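Long-range contacts in putative Chlorite dismutase TA0507 (Thermoplasma acidophilum, PDB 3DTZ), which has no established function but, as a member of the chlorite dismutase family, probably binds heme and may act as an oxidoreductase: residues Y31-G36 with D76-F81; I69-R74 with R232-G237; I167-N172 with E211-A216. One frame throughout, in Å; residues are numbered along the deposited sequence. Where two conformers were deposited one is given.

Interaction 1 of 3, residues Y31-G36 with D76-F81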
ATOM      1  N   TYR D  31     -16.635  -2.557   7.404  1.00 13.56           N
ATOM      2  CA  TYR D  31     -17.122  -1.900   6.201  1.00 13.53           C
ATOM      3  C   TYR D  31     -17.149  -0.411   6.395  1.00 14.01           C
ATOM      4  O   TYR D  31     -17.366   0.082   7.506  1.00 14.50           O
ATOM      5  CB  TYR D  31     -18.554  -2.371   5.871  1.00 13.59           C
ATOM      6  CG  TYR D  31     -18.621  -3.770   5.319  1.00 13.61           C
ATOM      7  CD1 TYR D  31     -18.663  -4.884   6.194  1.00 14.48           C
ATOM      8  CD2 TYR D  31     -18.616  -3.994   3.953  1.00 14.91           C
ATOM      9  CE1 TYR D  31     -18.694  -6.195   5.703  1.00 14.71           C
ATOM     10  CE2 TYR D  31     -18.655  -5.308   3.433  1.00 13.28           C
ATOM     11  CZ  TYR D  31     -18.701  -6.387   4.316  1.00 13.76           C
ATOM     12  OH  TYR D  31     -18.733  -7.652   3.814  1.00 15.52           O
ATOM     13  N   ARG D  32     -16.993   0.300   5.287  1.00 14.85           N
ATOM     14  CA  ARG D  32     -17.038   1.738   5.287  1.00 15.52           C
ATOM     15  C   ARG D  32     -18.033   2.178   4.238  1.00 14.54           C
ATOM     16  O   ARG D  32     -17.932   1.782   3.061  1.00 13.86           O
ATOM     17  CB  ARG D  32     -15.669   2.301   4.953  1.00 15.86           C
ATOM     18  CG  ARG D  32     -15.573   3.848   5.132  1.00 16.73           C
ATOM     19  CD  ARG D  32     -14.176   4.349   4.823  1.00 17.49           C
ATOM     20  NE  ARG D  32     -13.797   4.120   3.458  1.00 21.96           N
ATOM     21  CZ  ARG D  32     -12.952   3.138   3.092  1.00 28.22           C
ATOM     22  NH1 ARG D  32     -12.340   2.322   4.008  1.00 26.55           N
ATOM     23  NH2 ARG D  32     -12.684   2.989   1.822  1.00 25.88           N
ATOM     24  N   LEU D  33     -18.976   3.017   4.668  1.00 14.22           N
ATOM     25  CA  LEU D  33     -19.949   3.626   3.749  1.00 14.42           C
ATOM     26  C   LEU D  33     -19.252   4.452   2.663  1.00 15.44           C
ATOM     27  O   LEU D  33     -18.329   5.230   2.947  1.00 13.45           O
ATOM     28  CB  LEU D  33     -20.948   4.509   4.530  1.00 14.67           C
ATOM     29  CG  LEU D  33     -21.838   3.769   5.532  1.00 16.86           C
ATOM     30  CD1 LEU D  33     -22.772   4.781   6.174  1.00 17.12           C
ATOM     31  CD2 LEU D  33     -22.679   2.685   4.816  1.00 19.67           C
ATOM     32  N   LEU D  34     -19.676   4.250   1.414  1.00 15.75           N
ATOM     33  CA  LEU D  34     -19.109   4.970   0.270  1.00 17.37           C
ATOM     34  C   LEU D  34     -19.279   6.480   0.393  1.00 16.63           C
ATOM     35  O   LEU D  34     -20.328   6.962   0.786  1.00 16.09           O
ATOM     36  CB  LEU D  34     -19.738   4.491  -1.045  1.00 17.87           C
ATOM     37  CG  LEU D  34     -19.364   3.033  -1.383  1.00 21.98           C
ATOM     38  CD1 LEU D  34     -20.059   2.616  -2.675  1.00 23.86           C
ATOM     39  CD2 LEU D  34     -17.861   2.870  -1.490  1.00 24.99           C
ATOM     40  N   GLU D  35     -18.213   7.210   0.060  1.00 17.37           N
ATOM     41  CA  GLU D  35     -18.186   8.668   0.148  1.00 18.39           C
ATOM     42  C   GLU D  35     -18.677   9.251  -1.176  1.00 19.84           C
ATOM     43  O   GLU D  35     -18.756   8.540  -2.179  1.00 19.22           O
ATOM     44  CB  GLU D  35     -16.762   9.165   0.435  1.00 19.21           C
ATOM     45  CG  GLU D  35     -16.145   8.643   1.730  1.00 21.35           C
ATOM     46  CD  GLU D  35     -15.520   7.254   1.588  1.00 24.95           C
ATOM     47  OE1 GLU D  35     -15.493   6.689   0.470  1.00 22.93           O
ATOM     48  OE2 GLU D  35     -15.041   6.735   2.601  1.00 28.25           O
ATOM     49  N   GLY D  36     -19.025  10.538  -1.170  1.00 21.11           N
ATOM     50  CA  GLY D  36     -19.437  11.227  -2.399  1.00 23.12           C
ATOM     51  C   GLY D  36     -20.938  11.249  -2.614  1.00 24.94           C
ATOM     52  O   GLY D  36     -21.407  11.771  -3.622  1.00 26.08           O
ATOM     53  N   ASP D  76     -11.541   4.522   8.848  1.00 15.66           N
ATOM     54  CA  ASP D  76     -11.538   3.626   7.695  1.00 16.44           C
ATOM     55  C   ASP D  76     -12.626   2.547   7.754  1.00 16.14           C
ATOM     56  O   ASP D  76     -12.757   1.751   6.825  1.00 15.58           O
ATOM     57  CB  ASP D  76     -10.148   3.059   7.387  1.00 17.20           C
ATOM     58  CG  ASP D  76      -9.571   2.202   8.500  1.00 19.93           C
ATOM     59  OD1 ASP D  76     -10.223   1.924   9.509  1.00 19.59           O
ATOM     60  OD2 ASP D  76      -8.418   1.755   8.325  1.00 21.58           O
ATOM     61  N   SER D  77     -13.425   2.575   8.822  1.00 15.63           N
ATOM     62  CA  SER D  77     -14.640   1.723   8.953  1.00 16.69           C
ATOM     63  C   SER D  77     -15.763   2.459   9.662  1.00 16.57           C
ATOM     64  O   SER D  77     -15.510   3.256  10.572  1.00 18.09           O
ATOM     65  CB  SER D  77     -14.332   0.462   9.787  1.00 16.79           C
ATOM     66  OG  SER D  77     -13.379  -0.330   9.072  1.00 21.68           O
ATOM     67  N   ASP D  78     -16.999   2.174   9.261  1.00 14.33           N
ATOM     68  CA  ASP D  78     -18.163   2.675   9.979  1.00 15.32           C
ATOM     69  C   ASP D  78     -18.794   1.617  10.843  1.00 14.41           C
ATOM     70  O   ASP D  78     -19.523   1.938  11.788  1.00 16.04           O
ATOM     71  CB  ASP D  78     -19.209   3.233   9.010  1.00 14.98           C
ATOM     72  CG  ASP D  78     -18.689   4.459   8.255  1.00 16.84           C
ATOM     73  OD1 ASP D  78     -18.469   5.516   8.902  1.00 14.13           O
ATOM     74  OD2 ASP D  78     -18.487   4.372   7.024  1.00 18.02           O
ATOM     75  N   VAL D  79     -18.584   0.351  10.484  1.00 13.85           N
ATOM     76  CA  VAL D  79     -19.217  -0.732  11.230  1.00 14.29           C
ATOM     77  C   VAL D  79     -18.291  -1.939  11.248  1.00 13.71           C
ATOM     78  O   VAL D  79     -17.556  -2.170  10.265  1.00 13.22           O
ATOM     79  CB  VAL D  79     -20.615  -1.095  10.638  1.00 14.89           C
ATOM     80  CG1 VAL D  79     -20.481  -1.527   9.173  1.00 15.22           C
ATOM     81  CG2 VAL D  79     -21.301  -2.178  11.455  1.00 15.63           C
ATOM     82  N   ILE D  80     -18.345  -2.703  12.339  1.00 13.32           N
ATOM     83  CA  ILE D  80     -17.597  -3.967  12.467  1.00 14.43           C
ATOM     84  C   ILE D  80     -18.606  -5.038  12.850  1.00 14.47           C
ATOM     85  O   ILE D  80     -19.470  -4.792  13.685  1.00 14.36           O
ATOM     86  CB  ILE D  80     -16.537  -3.877  13.593  1.00 14.58           C
ATOM     87  CG1 ILE D  80     -15.575  -2.710  13.334  1.00 15.75           C
ATOM     88  CG2 ILE D  80     -15.751  -5.228  13.737  1.00 14.54           C
ATOM     89  CD1 ILE D  80     -14.900  -2.127  14.651  1.00 16.93           C
ATOM     90  N   PHE D  81     -18.502  -6.202  12.205  1.00 14.51           N
ATOM     91  CA  PHE D  81     -19.334  -7.370  12.474  1.00 14.32           C
ATOM     92  C   PHE D  81     -18.447  -8.478  13.048  1.00 13.75           C
ATOM     93  O   PHE D  81     -17.352  -8.717  12.553  1.00 14.51           O
ATOM     94  CB  PHE D  81     -19.936  -7.890  11.139  1.00 15.15           C
ATOM     95  CG  PHE D  81     -20.888  -6.921  10.481  1.00 16.73           C
ATOM     96  CD1 PHE D  81     -22.153  -6.689  11.045  1.00 16.36           C
ATOM     97  CD2 PHE D  81     -20.526  -6.226   9.323  1.00 16.62           C
ATOM     98  CE1 PHE D  81     -23.052  -5.787  10.459  1.00 17.44           C
ATOM     99  CE2 PHE D  81     -21.420  -5.301   8.730  1.00 15.81           C
ATOM    100  CZ  PHE D  81     -22.693  -5.107   9.293  1.00 15.68           C
TER
HETATM  101  O   HOH W   1     -17.991   6.438   5.502  1.00 11.22           O
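Tyr31 faces both Asp78 and Val79 in a classic beta bulge, which opens the antiparallel pairing of strands 25-33 and 79-85 in the sheet of this chlorite dismutase-like fold. The amide N of Tyr31 donates to Val79 O (3.0 Å), while Tyr31 O is gripped twice, by Asp78 N at 2.8 Å and Val79 N at 3.2 Å, both donors lying in its carbonyl plane. The Tyr31 side chain leaves on the same face as Val79; its CD1 meets the edge of the Phe81 ring at CE2 (3.8 Å), the two side chains crossing at about a right angle under helix 88-102, where Gln99 holds the tyrosine hydroxyl. At Arg32 the chain starts with CG anti to the backbone N (chi1 -172°) and bends at chi3, which brings NH1 to Asp76 O (2.9 Å), a hydrogen bond near the guanidinium plane. Its NE meanwhile forms a salt bridge with Glu35 OE2, on the syn lone pair of the carboxylate, so two edges of the flat group are fixed. Leu33 comes last: its side chain lies against the carboxylate of Asp78, and its N donates to the anti lone pair of Asp78 OD2 (2.8 Å). Asp78 OD1 pairs with Arg103 of a neighbouring subunit, while OD2 also accepts from a water that donates to Leu33 O.

Interaction 2 of 3, residues I69-R74 with R232-G237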
ATOM      1  N   ILE D  69     -22.647  -6.369  16.437  1.00 14.19           N
ATOM      2  CA  ILE D  69     -22.296  -5.246  15.559  1.00 14.99           C
ATOM      3  C   ILE D  69     -21.605  -4.184  16.438  1.00 14.01           C
ATOM      4  O   ILE D  69     -22.024  -3.992  17.583  1.00 13.10           O
ATOM      5  CB  ILE D  69     -23.565  -4.644  14.874  1.00 15.78           C
ATOM      6  CG1 ILE D  69     -24.362  -5.754  14.171  1.00 15.51           C
ATOM      7  CG2 ILE D  69     -23.110  -3.591  13.840  1.00 16.88           C
ATOM      8  CD1 ILE D  69     -25.742  -5.338  13.684  1.00 15.68           C
ATOM      9  N   TYR D  70     -20.587  -3.499  15.903  1.00 14.04           N
ATOM     10  CA  TYR D  70     -19.881  -2.431  16.623  1.00 14.03           C
ATOM     11  C   TYR D  70     -19.730  -1.192  15.744  1.00 14.93           C
ATOM     12  O   TYR D  70     -19.490  -1.295  14.540  1.00 14.36           O
ATOM     13  CB  TYR D  70     -18.474  -2.873  17.033  1.00 14.71           C
ATOM     14  CG  TYR D  70     -18.516  -4.071  17.919  1.00 12.66           C
ATOM     15  CD1 TYR D  70     -18.522  -5.360  17.370  1.00 16.55           C
ATOM     16  CD2 TYR D  70     -18.617  -3.918  19.300  1.00 12.50           C
ATOM     17  CE1 TYR D  70     -18.618  -6.492  18.201  1.00 14.72           C
ATOM     18  CE2 TYR D  70     -18.711  -5.031  20.146  1.00 14.86           C
ATOM     19  CZ  TYR D  70     -18.694  -6.310  19.588  1.00 15.59           C
ATOM     20  OH  TYR D  70     -18.767  -7.401  20.401  1.00 13.76           O
ATOM     21  N   ARG D  71     -19.885  -0.033  16.372  1.00 14.39           N
ATOM     22  CA  ARG D  71     -19.472   1.249  15.796  1.00 14.21           C
ATOM     23  C   ARG D  71     -17.946   1.285  15.874  1.00 15.33           C
ATOM     24  O   ARG D  71     -17.358   0.649  16.748  1.00 15.80           O
ATOM     25  CB  ARG D  71     -20.046   2.391  16.641  1.00 14.02           C
ATOM     26  CG  ARG D  71     -21.598   2.427  16.640  1.00 13.28           C
ATOM     27  CD  ARG D  71     -22.166   3.021  17.925  1.00 15.74           C
ATOM     28  NE  ARG D  71     -21.853   4.453  18.075  1.00 16.31           N
ATOM     29  CZ  ARG D  71     -22.141   5.150  19.169  1.00 16.66           C
ATOM     30  NH1 ARG D  71     -22.752   4.554  20.212  1.00 18.43           N
ATOM     31  NH2 ARG D  71     -21.846   6.450  19.219  1.00 16.39           N
ATOM     32  N   SER D  72     -17.311   2.010  14.959  1.00 15.02           N
ATOM     33  CA  SER D  72     -15.871   1.986  14.833  1.00 16.92           C
ATOM     34  C   SER D  72     -15.265   3.310  15.214  1.00 16.89           C
ATOM     35  O   SER D  72     -15.707   4.353  14.728  1.00 17.68           O
ATOM     36  CB  SER D  72     -15.498   1.643  13.372  1.00 16.21           C
ATOM     37  OG  SER D  72     -14.140   1.977  13.043  1.00 16.27           O
ATOM     38  N   TYR D  73     -14.217   3.264  16.034  1.00 17.31           N
ATOM     39  CA  TYR D  73     -13.419   4.439  16.320  1.00 17.83           C
ATOM     40  C   TYR D  73     -12.531   4.872  15.124  1.00 18.37           C
ATOM     41  O   TYR D  73     -12.186   6.041  15.008  1.00 20.13           O
ATOM     42  CB  TYR D  73     -12.570   4.218  17.582  1.00 18.71           C
ATOM     43  CG  TYR D  73     -13.357   4.405  18.856  1.00 17.40           C
ATOM     44  CD1 TYR D  73     -14.116   3.364  19.394  1.00 18.06           C
ATOM     45  CD2 TYR D  73     -13.395   5.649  19.494  1.00 17.25           C
ATOM     46  CE1 TYR D  73     -14.864   3.556  20.587  1.00 16.91           C
ATOM     47  CE2 TYR D  73     -14.154   5.850  20.671  1.00 18.19           C
ATOM     48  CZ  TYR D  73     -14.866   4.788  21.209  1.00 17.66           C
ATOM     49  OH  TYR D  73     -15.620   4.955  22.353  1.00 20.29           O
ATOM     50  N   ARG D  74     -12.183   3.955  14.232  1.00 16.72           N
ATOM     51  CA  ARG D  74     -11.327   4.309  13.091  1.00 16.60           C
ATOM     52  C   ARG D  74     -12.173   4.883  11.983  1.00 15.92           C
ATOM     53  O   ARG D  74     -13.255   4.367  11.719  1.00 14.97           O
ATOM     54  CB  ARG D  74     -10.683   3.040  12.535  1.00 17.90           C
ATOM     55  CG  ARG D  74      -9.743   2.335  13.495  1.00 19.43           C
ATOM     56  CD  ARG D  74      -9.426   0.912  12.911  1.00 19.85           C
ATOM     57  NE  ARG D  74      -8.593   1.020  11.713  1.00 22.14           N
ATOM     58  CZ  ARG D  74      -7.281   0.814  11.671  1.00 20.41           C
ATOM     59  NH1 ARG D  74      -6.601   0.447  12.765  1.00 20.58           N
ATOM     60  NH2 ARG D  74      -6.646   0.964  10.532  1.00 21.25           N
ATOM     61  N   ARG D 232     -17.380  -0.123  19.479  1.00 13.38           N
ATOM     62  CA  ARG D 232     -18.314   0.169  20.568  1.00 13.82           C
ATOM     63  C   ARG D 232     -19.599  -0.594  20.224  1.00 13.98           C
ATOM     64  O   ARG D 232     -20.158  -0.418  19.132  1.00 14.39           O
ATOM     65  CB  ARG D 232     -18.556   1.681  20.661  1.00 13.89           C
ATOM     66  CG  ARG D 232     -19.867   2.100  21.408  1.00 16.01           C
ATOM     67  CD  ARG D 232     -19.813   1.955  22.901  1.00 18.82           C
ATOM     68  NE  ARG D 232     -21.136   2.347  23.415  1.00 23.10           N
ATOM     69  CZ  ARG D 232     -21.542   3.599  23.648  1.00 26.52           C
ATOM     70  NH1 ARG D 232     -20.718   4.636  23.505  1.00 26.48           N
ATOM     71  NH2 ARG D 232     -22.784   3.809  24.069  1.00 25.70           N
ATOM     72  N   LEU D 233     -20.007  -1.501  21.106  1.00 14.08           N
ATOM     73  CA  LEU D 233     -21.198  -2.321  20.863  1.00 14.27           C
ATOM     74  C   LEU D 233     -22.427  -1.471  20.477  1.00 14.73           C
ATOM     75  O   LEU D 233     -22.735  -0.446  21.127  1.00 14.31           O
ATOM     76  CB  LEU D 233     -21.529  -3.164  22.123  1.00 14.50           C
ATOM     77  CG  LEU D 233     -22.683  -4.148  21.987  1.00 14.56           C
ATOM     78  CD1 LEU D 233     -22.274  -5.332  21.079  1.00 14.89           C
ATOM     79  CD2 LEU D 233     -23.060  -4.604  23.390  1.00 16.20           C
ATOM     80  N   VAL D 234     -23.167  -1.931  19.461  1.00 14.55           N
ATOM     81  CA  VAL D 234     -24.371  -1.230  19.008  1.00 15.16           C
ATOM     82  C   VAL D 234     -25.468  -2.233  18.597  1.00 16.40           C
ATOM     83  O   VAL D 234     -25.185  -3.287  18.039  1.00 15.85           O
ATOM     84  CB  VAL D 234     -24.051  -0.256  17.821  1.00 14.78           C
ATOM     85  CG1 VAL D 234     -23.624  -1.024  16.577  1.00 16.15           C
ATOM     86  CG2 VAL D 234     -25.273   0.693  17.543  1.00 14.55           C
ATOM     87  N   ASP D 235     -26.708  -1.911  18.933  1.00 17.27           N
ATOM     88  CA  ASP D 235     -27.825  -2.741  18.477  0.50 18.23           C
ATOM     89  C   ASP D 235     -28.132  -2.432  17.006  1.00 18.16           C
ATOM     90  O   ASP D 235     -27.970  -1.296  16.540  1.00 18.35           O
ATOM     91  CB  ASP D 235     -29.051  -2.564  19.375  0.50 18.66           C
ATOM     92  CG  ASP D 235     -28.835  -3.117  20.790  0.50 20.73           C
ATOM     93  OD1 ASP D 235     -28.123  -4.132  20.965  0.50 23.19           O
ATOM     94  OD2 ASP D 235     -29.383  -2.530  21.739  0.50 21.59           O
ATOM     95  N   ALA D 236     -28.530  -3.463  16.256  1.00 17.99           N
ATOM     96  CA  ALA D 236     -28.857  -3.319  14.813  1.00 18.43           C
ATOM     97  C   ALA D 236     -29.814  -2.142  14.512  1.00 17.89           C
ATOM     98  O   ALA D 236     -29.608  -1.397  13.558  1.00 17.47           O
ATOM     99  CB  ALA D 236     -29.481  -4.635  14.292  1.00 19.14           C
ATOM    100  N   GLY D 237     -30.845  -1.971  15.344  1.00 17.85           N
ATOM    101  CA  GLY D 237     -31.805  -0.873  15.166  1.00 17.55           C
ATOM    102  C   GLY D 237     -31.327   0.535  15.480  1.00 18.62           C
ATOM    103  O   GLY D 237     -32.045   1.511  15.209  1.00 18.21           O
TER
HETATM  104  O   HOH W   2     -25.002  -6.032  17.974  1.00 17.00           O
HETATM  105  O   HOH W   3     -23.891   2.014  20.757  1.00 19.29           O
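Arg71 and Arg232 form an antiparallel hydrogen-bonded pair, Arg71 N donating to Arg232 O and Arg232 N to Arg71 O, each at 2.8 Å, where strands 64-72 and 229-234 meet in the sheet. Their side chains leave on one face and run side by side in the same direction. Arg71 NH1 sits over the centre of the Arg232 guanidinium, 3.8 Å from Arg232 CZ, with the two planes turned 49° apart. Nearer the backbone, CG and CD of Arg71 lie across Val234, CD 3.8 Å from Val234 CB; beyond them the bend at chi3 (67°) redirects the guanidinium. On the other face Tyr70 turns its ring edge to the backbone of Leu233, with CD2 at 3.3 Å from Leu233 N, and the leucine, CG anti to its N (chi1 -176°), brings CD1 against CE2 of that ring. Back on the face of the two arginines, Ile69 reaches Val234 with CG2 and Ala236 with CD1, and a water links Ile69 N to Val234 O. A second water joins Arg71 NH1 to Leu233 O (2.7 Å from the water).

Around this shell, Phe140 stacks on Tyr70, and Phe242 of helix 236-243 makes a cation-pi contact with Arg71. A neighbouring subunit supplies Glu96 to Arg71 NE and Asp89 to Arg232 NH1. The close approach of two like charges is probably made tolerable by these acids, consistent with the strand pair lying at the subunit interface.

Interaction 3 of 3, residues I167-N172 with E211-A216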
ATOM      1  N   ILE D 167       1.289 -14.975  30.307  1.00 30.57           N
ATOM      2  CA  ILE D 167      -0.022 -15.323  30.871  1.00 31.35           C
ATOM      3  C   ILE D 167      -0.107 -14.901  32.342  1.00 31.39           C
ATOM      4  O   ILE D 167      -1.068 -14.241  32.745  1.00 31.90           O
ATOM      5  CB  ILE D 167      -0.335 -16.854  30.688  1.00 31.71           C
ATOM      6  CG1 ILE D 167      -0.431 -17.210  29.203  1.00 32.73           C
ATOM      7  CG2 ILE D 167      -1.635 -17.259  31.385  1.00 31.92           C
ATOM      8  CD1 ILE D 167      -0.141 -18.676  28.885  1.00 35.30           C
ATOM      9  N   LYS D 168       0.916 -15.269  33.122  1.00 31.04           N
ATOM     10  CA  LYS D 168       1.072 -14.856  34.514  1.00 30.83           C
ATOM     11  C   LYS D 168       1.025 -13.328  34.661  1.00 29.74           C
ATOM     12  O   LYS D 168       0.342 -12.802  35.546  1.00 29.59           O
ATOM     13  CB  LYS D 168       2.401 -15.419  35.050  1.00 30.73           C
ATOM     14  CG  LYS D 168       2.748 -15.102  36.483  1.00 32.18           C
ATOM     15  CD  LYS D 168       3.996 -15.902  36.897  1.00 32.28           C
ATOM     16  CE  LYS D 168       4.199 -15.939  38.415  1.00 33.91           C
ATOM     17  NZ  LYS D 168       4.360 -14.570  38.983  1.00 35.71           N
HETATM   18  N   MSE D 169       1.753 -12.632  33.786  1.00 28.54           N
HETATM   19  CA  MSE D 169       1.810 -11.171  33.795  1.00 27.11           C
HETATM   20  C   MSE D 169       0.448 -10.515  33.505  1.00 28.43           C
HETATM   21  O   MSE D 169       0.070  -9.552  34.174  1.00 28.84           O
HETATM   22  CB  MSE D 169       2.871 -10.671  32.819  1.00 27.20           C
HETATM   23  CG  MSE D 169       3.194  -9.211  32.989  1.00 25.82           C
HETATM   24 SE   MSE D 169       4.572  -8.534  31.824  0.50 20.74          SE
HETATM   25  CE  MSE D 169       6.071  -9.686  32.317  1.00 24.30           C
ATOM     26  N   ALA D 170      -0.278 -11.048  32.524  1.00 29.62           N
ATOM     27  CA  ALA D 170      -1.628 -10.577  32.204  1.00 30.88           C
ATOM     28  C   ALA D 170      -2.603 -10.801  33.363  1.00 32.06           C
ATOM     29  O   ALA D 170      -3.351  -9.891  33.751  1.00 32.39           O
ATOM     30  CB  ALA D 170      -2.130 -11.254  30.957  1.00 30.51           C
ATOM     31  N   LEU D 171      -2.582 -12.015  33.917  1.00 33.14           N
ATOM     32  CA  LEU D 171      -3.451 -12.389  35.031  1.00 34.12           C
ATOM     33  C   LEU D 171      -3.253 -11.497  36.258  1.00 34.14           C
ATOM     34  O   LEU D 171      -4.208 -11.205  36.976  1.00 34.34           O
ATOM     35  CB  LEU D 171      -3.210 -13.851  35.407  1.00 34.16           C
ATOM     36  CG  LEU D 171      -4.401 -14.690  35.882  1.00 35.27           C
ATOM     37  CD1 LEU D 171      -5.419 -14.883  34.760  1.00 35.60           C
ATOM     38  CD2 LEU D 171      -3.905 -16.040  36.388  1.00 34.98           C
ATOM     39  N   ASN D 172      -2.016 -11.058  36.482  1.00 34.38           N
ATOM     40  CA  ASN D 172      -1.668 -10.292  37.674  1.00 34.25           C
ATOM     41  C   ASN D 172      -1.933  -8.786  37.570  1.00 34.28           C
ATOM     42  O   ASN D 172      -1.827  -8.079  38.570  1.00 33.56           O
ATOM     43  CB  ASN D 172      -0.210 -10.562  38.074  1.00 34.37           C
ATOM     44  N   GLU D 211       0.074  -2.114  27.561  1.00 16.59           N
ATOM     45  CA  GLU D 211       1.353  -1.420  27.758  1.00 17.07           C
ATOM     46  C   GLU D 211       2.249  -2.209  28.725  1.00 17.43           C
ATOM     47  O   GLU D 211       3.451  -2.365  28.494  1.00 16.70           O
ATOM     48  CB  GLU D 211       1.101  -0.026  28.305  1.00 17.47           C
ATOM     49  CG  GLU D 211       2.377   0.826  28.424  1.00 20.78           C
ATOM     50  CD  GLU D 211       2.103   2.161  29.080  1.00 25.11           C
ATOM     51  OE1 GLU D 211       0.920   2.504  29.287  1.00 26.22           O
ATOM     52  OE2 GLU D 211       3.079   2.867  29.396  1.00 29.20           O
ATOM     53  N   LYS D 212       1.650  -2.713  29.802  1.00 17.71           N
ATOM     54  CA  LYS D 212       2.405  -3.535  30.752  1.00 18.28           C
ATOM     55  C   LYS D 212       2.948  -4.811  30.087  1.00 17.95           C
ATOM     56  O   LYS D 212       4.087  -5.209  30.319  1.00 17.46           O
ATOM     57  CB  LYS D 212       1.555  -3.881  31.956  1.00 18.30           C
ATOM     58  CG  LYS D 212       2.312  -4.659  33.045  1.00 21.59           C
ATOM     59  CD  LYS D 212       3.509  -3.854  33.591  1.00 25.80           C
ATOM     60  CE  LYS D 212       4.137  -4.537  34.798  1.00 30.83           C
ATOM     61  NZ  LYS D 212       4.336  -5.980  34.510  1.00 33.16           N
ATOM     62  N   LEU D 213       2.133  -5.434  29.239  1.00 17.44           N
ATOM     63  CA  LEU D 213       2.530  -6.672  28.579  1.00 17.38           C
ATOM     64  C   LEU D 213       3.644  -6.504  27.551  1.00 16.83           C
ATOM     65  O   LEU D 213       4.226  -7.502  27.102  1.00 16.68           O
ATOM     66  CB  LEU D 213       1.311  -7.385  27.986  1.00 17.10           C
ATOM     67  CG  LEU D 213       0.323  -7.983  28.992  1.00 17.97           C
ATOM     68  CD1 LEU D 213      -0.936  -8.425  28.279  1.00 21.23           C
ATOM     69  CD2 LEU D 213       0.954  -9.176  29.740  1.00 19.51           C
ATOM     70  N   ARG D 214       3.976  -5.252  27.209  1.00 16.35           N
ATOM     71  CA  ARG D 214       5.165  -4.977  26.387  1.00 16.51           C
ATOM     72  C   ARG D 214       6.434  -5.428  27.118  1.00 16.95           C
ATOM     73  O   ARG D 214       7.507  -5.552  26.509  1.00 16.93           O
ATOM     74  CB  ARG D 214       5.294  -3.479  26.016  1.00 16.50           C
ATOM     75  CG  ARG D 214       4.253  -2.950  25.011  1.00 16.26           C
ATOM     76  CD  ARG D 214       4.380  -3.666  23.690  1.00 17.00           C
ATOM     77  NE  ARG D 214       3.809  -2.978  22.520  1.00 18.85           N
ATOM     78  CZ  ARG D 214       2.612  -3.221  21.971  1.00 20.39           C
ATOM     79  NH1 ARG D 214       1.778  -4.113  22.497  1.00 19.16           N
ATOM     80  NH2 ARG D 214       2.227  -2.543  20.878  1.00 19.71           N
ATOM     81  N   GLU D 215       6.293  -5.660  28.426  1.00 17.54           N
ATOM     82  CA  GLU D 215       7.422  -6.022  29.288  1.00 18.99           C
ATOM     83  C   GLU D 215       7.715  -7.530  29.268  1.00 18.97           C
ATOM     84  O   GLU D 215       8.740  -7.970  29.815  1.00 18.30           O
ATOM     85  CB  GLU D 215       7.205  -5.499  30.727  1.00 19.37           C
ATOM     86  CG  GLU D 215       7.192  -3.950  30.805  1.00 20.69           C
ATOM     87  CD  GLU D 215       6.897  -3.391  32.197  1.00 22.21           C
ATOM     88  OE1 GLU D 215       7.177  -4.066  33.211  1.00 25.58           O
ATOM     89  OE2 GLU D 215       6.383  -2.251  32.271  1.00 26.38           O
ATOM     90  N   ALA D 216       6.827  -8.302  28.627  1.00 18.74           N
ATOM     91  CA  ALA D 216       7.003  -9.752  28.462  1.00 19.28           C
ATOM     92  C   ALA D 216       7.985 -10.112  27.334  1.00 19.60           C
ATOM     93  O   ALA D 216       7.958  -9.502  26.261  1.00 19.06           O
ATOM     94  CB  ALA D 216       5.663 -10.416  28.220  1.00 19.09           C
TER
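Met169, present as selenomethionine, reaches from helix 156-172 to the turn around Leu213-Ala216, at the C-terminal part of helix 203-213, and buries the most surface in the contact. Its extended chi1 and chi2 (-167° and 178°) carry SE to 3.7 Å from Lys212 O, and the turn at chi3 (-59°) directs CE to the backbone and CB of Ala216. Lys212 crosses it at about a right angle: the lysine chain folds at chi2 and chi4, bringing NZ to 3.7 Å from Met169 SE, while a long salt bridge ties the same NZ to Glu215 OE1. The selenium thus rests among polar groups as well as carbon.

Leu213 adds further apolar contact. Leu213 and Met169 run antiparallel alongside each other, with Leu213 CD2 3.9 Å from Met169 CB, and the same methyl fits against the helix backbone at Ala170 N (3.6 Å). Ala170 CB lies 3.9 Å from Leu213 CD2; consistent with the small alanine side chain, the CA atoms of Ala170 and Leu213 are 6.8 Å apart.

A type I turn from Leu213 to Ala216 carries the chain past SE and CE of Met169. Leu213 also touches His166, and Ala216 touches Glu165, while Arg214 reaches Glu193 of a neighbouring subunit, so this partly exposed join pairs helix 156-172 with the C-terminal part of helix 203-213.

How the interactions relate
From the N terminus, strand 25-33 enters interaction 1, and the chain then passes through helix 41-60 to strand 64-72, whose end opens interaction 2. Residues 76-81 close the loop of interaction 1 before interaction 2 is complete, so the two cross. Strands 64-72 and 79-85 are neighbours, Ile80 O and Tyr70 N lying 2.8 Å apart, and the two contacts are the outer pairings of four consecutive strands in the sheet, 25-33, 79-85, 64-72 and 229-234. Interaction 3 opens and closes between the two halves of interaction 2, about 12 Å away at the nearest atoms, joining two helices on the far side of the chain from interaction 1. All three touch a neighbouring subunit.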